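Local coordinates for protein MNMC2 (Aquifex aeolicus, PDB 3VYW) that methylates the modified wobble uridine of tRNA from S-adenosylmethionine, acting as an MnmC2 methyltransferase without the oxidase domain usually fused to it, at residues K177-V182 and K213-E218; L288-E291 and I297-L300; S230-L235 and E268-K273. All coordinates share one frame; numbering follows the deposited sequence.

Interaction 1: K177-V182 and K213-E218; sequences KRIKEV and KERIDE
Arg215 reaches across to Ile179 and Val182, and the firmest evidence for the contact is van der Waals. Ile179 CG1 lies over one face of the guanidinium, offset toward its rim and 3.9 Å from Arg215 CZ; with CG1 anti to the backbone N (chi1 -169°), this branch rather than CG2 meets the face. Val182 comes to the guanidinium edge with CB, while its CG1 lies against the methylenes, 3.8 Å from Arg215 CD.

Among polar interactions, the salt bridge lies within 213-218: Arg215 NH2 donates to Glu214 OE2 at 3.1 Å and 148°, the acceptor near the guanidinium plane. Arg215 NE adds a weak hydrogen bond to Leu211 O. The carbonyls of Ile179 and Val182 face Arg215 NH1, but are modelled too close or at a poor angle, so bonding there is doubtful.

The contact joins the continuation of helix 175-178 to the entry of strand 216-217. Behind it, Ile179 and Val182 rest on Phe132 and Ile130 of strand 126-133, and Ala175, which binds S-adenosylmethionine, is about 5 Å from Ile179 between side chains. The chemistry implies an arginine packed through its face and methylenes, its charge probably balanced in part by Glu214.

Interaction 2: L288-E291 and I297-L300; sequences LDKE and IDYL
The loop that leads into helix 292-303 is tied back to that helix by one side-chain pair, Lys290 from the loop and Asp298 from its second turn. Lys290 directly precedes Glu291, the N-cap residue, so the bridge reaches from the approach to the helix over its first turns. The two backbones stay well apart, 10.5 Å between Lys290 CA and Asp298 CA, and the two side chains together bridge that interval, the lysine covering about half.

The side chains come from opposite directions. Lys290 CG is anti to the backbone N (chi1 -153°) and the chain runs extended as far as CE, then bends at its last torsion (chi4 111°). The bend matters: Lys290 CE, at 3.1 Å, lies nearer to Asp298 OD2 than does the ammonium atom, Lys290 NZ, at 3.6 Å. The pair is thus an ion pair by distance, without a hydrogen bond to fix its direction.

Asp298 has a firmer polar partner outside the pair, since Tyr14 OH of helix 3-18 is hydrogen-bonded to Asp298 OD1, and the lysine chain also touches Tyr14. The backbone of Lys290 is held on both sides, its N by Asp285 OD1 and its O by Arg176 NH1. Glu202, an S-adenosylmethionine-binding residue, is about 7 Å from Lys290, side chain to side chain.

With one carboxylate oxygen engaged by a tyrosine and the other facing a lysine, the aspartate is likely to remain ionised, and the attraction to Lys290 is probably tolerant of small movements.

Interaction 3: S230-L235 and E268-K273; sequences SVRKSL and ENEVRK
Arg232 grips Glu270 with both terminal nitrogens, and both converge on a single oxygen. Arg232 NH1 to Glu270 OE2 is the shorter bond, 2.8 Å and nearly straight at 164°; Arg232 NH2 to Glu270 OE2 is longer, 3.3 Å, and more bent at 135°. The pair joins helix 229-237, the crossover between strands 220-224 and 241-246 of the class I methyltransferase (Rossmann-like) sheet, to helix 268-276, which follows the last strand of that sheet, 253-258.

The turn of the flat groups fits the one-oxygen grip. Glu270 OE2 sits at the guanidinium edge, almost in its plane, yet the carboxylate is rotated 61° against that plane, and both nitrogens approach OE2 from the same face of the carboxylate. This is therefore not the coplanar, two-oxygen arrangement. The arginine gets there with CG anti to its carbonyl carbon and the chain extended from CG to NE, so that it meets Glu270 between the two helices, the side chains crossing at about a right angle.

A second shell positions both groups. Thr255 OG1 accepts from Arg232 NE, and Ser244 OG bonds Glu270 OE2, so strands 253-258 and 241-246 hold both partners of the buried ion pair. Glu270 OE1 has a long, weak ion pair with Lys253. A leucine in place of Arg232 would probably leave the buried Glu270 carboxylate without its close countercharge, held at OE2 mainly by Ser244.

The last link runs to the helix backbone: a water accepts from Arg232 NH1 at 2.8 Å and donates to Glu270 O at 2.9 Å.

The three contacts spread round one fold, their centres 21 to 24 Å apart. Along the chain interaction 1 closes first, interaction 3 follows, and interaction 2 comes last, all in series. Interactions 1 and 3 both lie against the methyltransferase sheet, at the continuation of helix 175-178 and at the antiparallel pair of strands 241-246 and 253-258; interaction 2 belongs to the C-terminal helix 292-303. That last contact meets both others by packing: Lys180 NZ is 3.6 Å from Leu288 CD1, and Tyr299 CE1 is 3.6 Å from Ser230 OG. Interactions 1 and 3 do not touch, their nearest atoms being about 7 Å apart. The C-terminal segment thus adjoins two separate parts of the catalytic fold.

Interaction 1: K177-V182 and K213-E218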
loop_
_atom_site.group_PDB
_atom_site.type_symbol
_atom_site.label_atom_id
_atom_site.label_comp_id
_atom_site.label_asym_id
_atom_site.label_seq_id
_atom_site.Cartn_x
_atom_site.Cartn_y
_atom_site.Cartn_z
ATOM N N LYS A 177 -14.525 -1.175 1.356
ATOM C CA LYS A 177 -15.692 -1.991 1.569
ATOM C C LYS A 177 -15.440 -3.391 2.044
ATOM O O LYS A 177 -16.018 -3.827 2.992
ATOM C CB LYS A 177 -16.480 -2.077 0.301
ATOM C CG LYS A 177 -17.604 -1.094 0.250
ATOM C CD LYS A 177 -17.994 -0.812 -1.169
ATOM C CE LYS A 177 -18.166 0.667 -1.265
ATOM N NZ LYS A 177 -17.539 1.261 -0.057
ATOM N N ARG A 178 -14.584 -4.108 1.352
ATOM C CA ARG A 178 -14.354 -5.505 1.652
ATOM C C ARG A 178 -13.735 -5.790 3.003
ATOM O O ARG A 178 -13.875 -6.855 3.512
ATOM C CB ARG A 178 -13.566 -6.197 0.564
ATOM C CG ARG A 178 -14.193 -6.204 -0.808
ATOM C CD ARG A 178 -15.669 -6.511 -0.821
ATOM N NE ARG A 178 -15.973 -7.872 -0.458
ATOM C CZ ARG A 178 -15.755 -8.916 -1.219
ATOM N NH1 ARG A 178 -15.245 -8.775 -2.411
ATOM N NH2 ARG A 178 -16.059 -10.099 -0.796
ATOM N N ILE A 179 -13.008 -4.851 3.559
ATOM C CA ILE A 179 -12.289 -5.121 4.772
ATOM C C ILE A 179 -13.153 -5.411 5.974
ATOM O O ILE A 179 -12.816 -6.212 6.793
ATOM C CB ILE A 179 -11.199 -4.100 5.063
ATOM C CG1 ILE A 179 -10.332 -4.613 6.189
ATOM C CG2 ILE A 179 -11.791 -2.747 5.352
ATOM C CD1 ILE A 179 -9.198 -3.716 6.545
ATOM N N LYS A 180 -14.306 -4.792 6.029
ATOM C CA LYS A 180 -15.157 -4.928 7.167
ATOM C C LYS A 180 -15.553 -6.373 7.361
ATOM O O LYS A 180 -15.785 -6.798 8.476
ATOM C CB LYS A 180 -16.371 -4.029 7.057
ATOM C CG LYS A 180 -16.074 -2.634 6.559
ATOM C CD LYS A 180 -16.310 -1.570 7.591
ATOM C CE LYS A 180 -16.441 -0.235 6.900
ATOM N NZ LYS A 180 -16.941 0.861 7.764
ATOM N N GLU A 181 -15.599 -7.129 6.282
ATOM C CA GLU A 181 -15.895 -8.539 6.355
ATOM C C GLU A 181 -14.869 -9.363 7.068
ATOM O O GLU A 181 -15.165 -10.449 7.494
ATOM C CB GLU A 181 -16.095 -9.135 4.994
ATOM C CG GLU A 181 -17.148 -8.457 4.183
ATOM C CD GLU A 181 -17.070 -8.865 2.752
ATOM O OE1 GLU A 181 -17.642 -8.190 1.906
ATOM O OE2 GLU A 181 -16.427 -9.869 2.485
ATOM N N VAL A 182 -13.649 -8.889 7.175
ATOM C CA VAL A 182 -12.656 -9.747 7.745
ATOM C C VAL A 182 -12.680 -9.624 9.232
ATOM O O VAL A 182 -12.425 -8.584 9.784
ATOM C CB VAL A 182 -11.264 -9.428 7.251
ATOM C CG1 VAL A 182 -10.259 -10.224 8.027
ATOM C CG2 VAL A 182 -11.148 -9.708 5.778
ATOM N N LYS A 213 -5.659 -1.854 11.426
ATOM C CA LYS A 213 -5.129 -2.034 12.758
ATOM C C LYS A 213 -5.861 -3.116 13.512
ATOM O O LYS A 213 -5.283 -3.859 14.230
ATOM C CB LYS A 213 -5.200 -0.724 13.514
ATOM C CG LYS A 213 -4.329 -0.640 14.742
ATOM C CD LYS A 213 -5.065 -0.022 15.904
ATOM C CE LYS A 213 -4.130 0.272 17.037
ATOM N NZ LYS A 213 -4.580 1.410 17.861
ATOM N N GLU A 214 -7.157 -3.182 13.317
ATOM C CA GLU A 214 -7.977 -4.125 13.989
ATOM C C GLU A 214 -7.590 -5.504 13.554
ATOM O O GLU A 214 -7.902 -6.468 14.184
ATOM C CB GLU A 214 -9.429 -3.873 13.677
ATOM C CG GLU A 214 -10.015 -2.676 14.355
ATOM C CD GLU A 214 -11.240 -2.182 13.639
ATOM O OE1 GLU A 214 -11.614 -1.009 13.791
ATOM O OE2 GLU A 214 -11.843 -2.971 12.916
ATOM N N ARG A 215 -6.905 -5.588 12.445
ATOM C CA ARG A 215 -6.647 -6.845 11.826
ATOM C C ARG A 215 -5.221 -7.283 11.891
ATOM O O ARG A 215 -4.818 -8.147 11.180
ATOM C CB ARG A 215 -7.157 -6.812 10.417
ATOM C CG ARG A 215 -8.527 -7.411 10.297
ATOM C CD ARG A 215 -9.421 -6.702 9.324
ATOM N NE ARG A 215 -10.233 -5.729 9.988
ATOM C CZ ARG A 215 -11.504 -5.557 9.747
ATOM N NH1 ARG A 215 -12.102 -6.315 8.874
ATOM N NH2 ARG A 215 -12.173 -4.642 10.385
ATOM N N ILE A 216 -4.454 -6.683 12.766
ATOM C CA ILE A 216 -3.065 -7.036 12.877
ATOM C C ILE A 216 -2.715 -7.492 14.261
ATOM O O ILE A 216 -3.141 -6.923 15.229
ATOM C CB ILE A 216 -2.138 -5.911 12.423
ATOM C CG1 ILE A 216 -0.701 -6.387 12.373
ATOM C CG2 ILE A 216 -2.243 -4.736 13.329
ATOM C CD1 ILE A 216 0.261 -5.377 11.851
ATOM N N ASP A 217 -1.925 -8.543 14.334
ATOM C CA ASP A 217 -1.486 -9.067 15.584
ATOM C C ASP A 217 -0.616 -8.022 16.157
ATOM O O ASP A 217 0.012 -7.325 15.434
ATOM C CB ASP A 217 -0.676 -10.327 15.363
ATOM C CG ASP A 217 -0.280 -10.974 16.634
ATOM O OD1 ASP A 217 0.917 -11.182 16.859
ATOM O OD2 ASP A 217 -1.174 -11.285 17.420
ATOM N N GLU A 218 -0.571 -7.944 17.462
ATOM C CA GLU A 218 0.160 -6.921 18.173
ATOM C C GLU A 218 1.608 -6.974 17.904
ATOM O O GLU A 218 2.256 -5.984 17.907
ATOM C CB GLU A 218 0.021 -7.142 19.644
ATOM C CG GLU A 218 -1.333 -6.865 20.201
ATOM C CD GLU A 218 -1.219 -6.420 21.609
ATOM O OE1 GLU A 218 -0.398 -7.012 22.319
ATOM O OE2 GLU A 218 -1.916 -5.474 21.996
#

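Interaction 2: L288-E291 and I297-L300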
loop_
_atom_site.group_PDB
_atom_site.type_symbol
_atom_site.label_atom_id
_atom_site.label_comp_id
_atom_site.label_asym_id
_atom_site.label_seq_id
_atom_site.Cartn_x
_atom_site.Cartn_y
_atom_site.Cartn_z
ATOM N N LEU A 288 -15.345 6.597 4.677
ATOM C CA LEU A 288 -14.771 5.554 3.888
ATOM C C LEU A 288 -15.478 5.424 2.561
ATOM O O LEU A 288 -15.367 4.451 1.897
ATOM C CB LEU A 288 -14.783 4.245 4.656
ATOM C CG LEU A 288 -13.809 4.112 5.825
ATOM C CD1 LEU A 288 -14.272 3.148 6.867
ATOM C CD2 LEU A 288 -12.359 3.843 5.466
ATOM N N ASP A 289 -16.228 6.425 2.188
ATOM C CA ASP A 289 -16.939 6.386 0.956
ATOM C C ASP A 289 -16.507 7.462 -0.000
ATOM O O ASP A 289 -17.041 7.602 -1.073
ATOM C CB ASP A 289 -18.410 6.543 1.250
ATOM C CG ASP A 289 -18.728 7.861 1.844
ATOM O OD1 ASP A 289 -17.869 8.433 2.490
ATOM O OD2 ASP A 289 -19.838 8.344 1.662
ATOM N N LYS A 290 -15.545 8.241 0.419
ATOM C CA LYS A 290 -15.077 9.365 -0.335
ATOM C C LYS A 290 -14.341 9.032 -1.621
ATOM O O LYS A 290 -13.653 8.063 -1.713
ATOM C CB LYS A 290 -14.186 10.165 0.557
ATOM C CG LYS A 290 -14.126 11.614 0.213
ATOM C CD LYS A 290 -13.621 12.387 1.397
ATOM C CE LYS A 290 -14.033 13.832 1.320
ATOM N NZ LYS A 290 -15.025 14.161 2.362
ATOM N N GLU A 291 -14.496 9.877 -2.611
ATOM C CA GLU A 291 -13.739 9.788 -3.825
ATOM C C GLU A 291 -12.305 10.071 -3.565
ATOM O O GLU A 291 -11.972 10.906 -2.795
ATOM C CB GLU A 291 -14.243 10.788 -4.836
ATOM C CG GLU A 291 -15.615 10.520 -5.367
ATOM C CD GLU A 291 -15.688 10.776 -6.838
ATOM O OE1 GLU A 291 -15.153 9.964 -7.587
ATOM O OE2 GLU A 291 -16.250 11.789 -7.259
ATOM N N ILE A 297 -7.798 16.316 -2.172
ATOM C CA ILE A 297 -8.086 17.713 -2.074
ATOM C C ILE A 297 -8.194 18.158 -0.635
ATOM O O ILE A 297 -7.668 19.148 -0.257
ATOM C CB ILE A 297 -9.369 18.076 -2.824
ATOM C CG1 ILE A 297 -9.174 17.960 -4.319
ATOM C CG2 ILE A 297 -9.787 19.481 -2.501
ATOM C CD1 ILE A 297 -10.447 17.911 -5.116
ATOM N N ASP A 298 -8.837 17.367 0.181
ATOM C CA ASP A 298 -8.991 17.680 1.556
ATOM C C ASP A 298 -7.670 17.791 2.234
ATOM O O ASP A 298 -7.517 18.566 3.111
ATOM C CB ASP A 298 -9.711 16.564 2.226
ATOM C CG ASP A 298 -11.131 16.606 2.007
ATOM O OD1 ASP A 298 -11.589 17.569 1.421
ATOM O OD2 ASP A 298 -11.779 15.656 2.417
ATOM N N TYR A 299 -6.744 16.944 1.845
ATOM C CA TYR A 299 -5.418 16.948 2.393
ATOM C C TYR A 299 -4.640 18.208 2.086
ATOM O O TYR A 299 -4.010 18.777 2.935
ATOM C CB TYR A 299 -4.697 15.705 1.902
ATOM C CG TYR A 299 -3.245 15.600 2.215
ATOM C CD1 TYR A 299 -2.825 15.119 3.410
ATOM C CD2 TYR A 299 -2.298 15.945 1.293
ATOM C CE1 TYR A 299 -1.497 15.007 3.693
ATOM C CE2 TYR A 299 -0.966 15.843 1.566
ATOM C CZ TYR A 299 -0.569 15.364 2.766
ATOM O OH TYR A 299 0.750 15.237 3.023
ATOM N N LEU A 300 -4.705 18.638 0.849
ATOM C CA LEU A 300 -4.035 19.824 0.423
ATOM C C LEU A 300 -4.562 21.039 1.135
ATOM O O LEU A 300 -3.829 21.928 1.451
ATOM C CB LEU A 300 -4.126 19.972 -1.076
ATOM C CG LEU A 300 -3.294 18.950 -1.798
ATOM C CD1 LEU A 300 -3.557 18.964 -3.275
ATOM C CD2 LEU A 300 -1.830 19.156 -1.526
#

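Interaction 3: S230-L235 and E268-K273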
loop_
_atom_site.group_PDB
_atom_site.type_symbol
_atom_site.label_atom_id
_atom_site.label_comp_id
_atom_site.label_asym_id
_atom_site.label_seq_id
_atom_site.Cartn_x
_atom_site.Cartn_y
_atom_site.Cartn_z
ATOM N N SER A 230 2.699 11.676 5.619
ATOM C CA SER A 230 1.324 11.564 5.977
ATOM C C SER A 230 0.992 10.186 6.488
ATOM O O SER A 230 0.343 10.044 7.473
ATOM C CB SER A 230 0.472 11.927 4.786
ATOM O OG SER A 230 -0.889 11.758 5.026
ATOM N N VAL A 231 1.477 9.178 5.827
ATOM C CA VAL A 231 1.283 7.847 6.289
ATOM C C VAL A 231 1.937 7.567 7.625
ATOM O O VAL A 231 1.356 6.984 8.464
ATOM C CB VAL A 231 1.791 6.850 5.258
ATOM C CG1 VAL A 231 1.503 5.447 5.706
ATOM C CG2 VAL A 231 1.141 7.106 3.942
ATOM N N ARG A 232 3.149 8.001 7.822
ATOM C CA ARG A 232 3.803 7.790 9.080
ATOM C C ARG A 232 3.146 8.474 10.246
ATOM O O ARG A 232 3.120 7.957 11.324
ATOM C CB ARG A 232 5.243 8.197 8.997
ATOM C CG ARG A 232 6.035 7.325 8.104
ATOM C CD ARG A 232 7.460 7.728 8.094
ATOM N NE ARG A 232 8.242 6.601 7.693
ATOM C CZ ARG A 232 9.531 6.645 7.473
ATOM N NH1 ARG A 232 10.159 7.771 7.595
ATOM N NH2 ARG A 232 10.181 5.579 7.106
ATOM N N LYS A 233 2.661 9.669 10.022
ATOM C CA LYS A 233 1.980 10.411 11.022
ATOM C C LYS A 233 0.701 9.736 11.417
ATOM O O LYS A 233 0.338 9.766 12.523
ATOM C CB LYS A 233 1.787 11.851 10.580
ATOM C CG LYS A 233 0.883 12.695 11.438
ATOM C CD LYS A 233 1.664 13.635 12.314
ATOM C CE LYS A 233 0.773 14.672 12.933
ATOM N NZ LYS A 233 0.943 15.980 12.298
ATOM N N SER A 234 0.006 9.158 10.478
ATOM C CA SER A 234 -1.184 8.381 10.740
ATOM C C SER A 234 -0.923 7.111 11.553
ATOM O O SER A 234 -1.666 6.767 12.406
ATOM C CB SER A 234 -1.854 8.028 9.427
ATOM O OG SER A 234 -2.656 9.045 8.977
ATOM N N LEU A 235 0.147 6.422 11.253
ATOM C CA LEU A 235 0.499 5.246 11.972
ATOM C C LEU A 235 0.812 5.551 13.413
ATOM O O LEU A 235 0.457 4.819 14.268
ATOM C CB LEU A 235 1.643 4.532 11.298
ATOM C CG LEU A 235 1.360 3.793 10.015
ATOM C CD1 LEU A 235 2.608 3.641 9.224
ATOM C CD2 LEU A 235 0.793 2.435 10.270
ATOM N N GLU A 268 17.609 10.529 12.179
ATOM C CA GLU A 268 17.391 11.850 12.693
ATOM C C GLU A 268 16.636 12.736 11.744
ATOM O O GLU A 268 15.722 13.376 12.153
ATOM C CB GLU A 268 18.739 12.480 13.028
ATOM C CG GLU A 268 18.707 13.956 13.372
ATOM C CD GLU A 268 19.141 14.852 12.229
ATOM O OE1 GLU A 268 18.566 15.938 12.066
ATOM O OE2 GLU A 268 20.058 14.476 11.479
ATOM N N ASN A 269 17.017 12.746 10.481
ATOM C CA ASN A 269 16.425 13.616 9.479
ATOM C C ASN A 269 15.004 13.259 9.148
ATOM O O ASN A 269 14.238 14.069 8.703
ATOM C CB ASN A 269 17.272 13.669 8.235
ATOM C CG ASN A 269 17.536 12.305 7.656
ATOM O OD1 ASN A 269 17.129 12.001 6.554
ATOM N ND2 ASN A 269 18.241 11.478 8.398
ATOM N N GLU A 270 14.701 11.997 9.323
ATOM C CA GLU A 270 13.383 11.486 9.141
ATOM C C GLU A 270 12.423 11.978 10.166
ATOM O O GLU A 270 11.325 12.305 9.867
ATOM C CB GLU A 270 13.423 9.980 9.161
ATOM C CG GLU A 270 13.823 9.400 7.836
ATOM C CD GLU A 270 13.644 7.907 7.757
ATOM O OE1 GLU A 270 14.279 7.185 8.534
ATOM O OE2 GLU A 270 12.877 7.448 6.898
ATOM N N VAL A 271 12.864 11.975 11.389
ATOM C CA VAL A 271 12.112 12.447 12.520
ATOM C C VAL A 271 11.861 13.912 12.438
ATOM O O VAL A 271 10.848 14.397 12.825
ATOM C CB VAL A 271 12.853 12.101 13.798
ATOM C CG1 VAL A 271 12.074 12.525 14.990
ATOM C CG2 VAL A 271 13.076 10.622 13.840
ATOM N N ARG A 272 12.863 14.601 11.964
ATOM C CA ARG A 272 12.845 16.013 11.826
ATOM C C ARG A 272 11.814 16.455 10.849
ATOM O O ARG A 272 11.130 17.390 11.068
ATOM C CB ARG A 272 14.222 16.456 11.384
ATOM C CG ARG A 272 14.379 17.935 11.227
ATOM C CD ARG A 272 15.825 18.383 11.166
ATOM N NE ARG A 272 15.903 19.795 11.453
ATOM C CZ ARG A 272 15.679 20.747 10.563
ATOM N NH1 ARG A 272 15.412 20.440 9.320
ATOM N NH2 ARG A 272 15.718 22.012 10.918
ATOM N N LYS A 273 11.750 15.775 9.734
ATOM C CA LYS A 273 10.798 16.050 8.713
ATOM C C LYS A 273 9.429 15.775 9.206
ATOM O O LYS A 273 8.504 16.465 8.902
ATOM C CB LYS A 273 11.061 15.144 7.549
ATOM C CG LYS A 273 11.798 15.760 6.420
ATOM C CD LYS A 273 11.925 14.723 5.349
ATOM C CE LYS A 273 13.287 14.081 5.370
ATOM N NZ LYS A 273 13.304 12.806 4.608
HETATM O O HOH W 1 9.755 10.421 8.279
#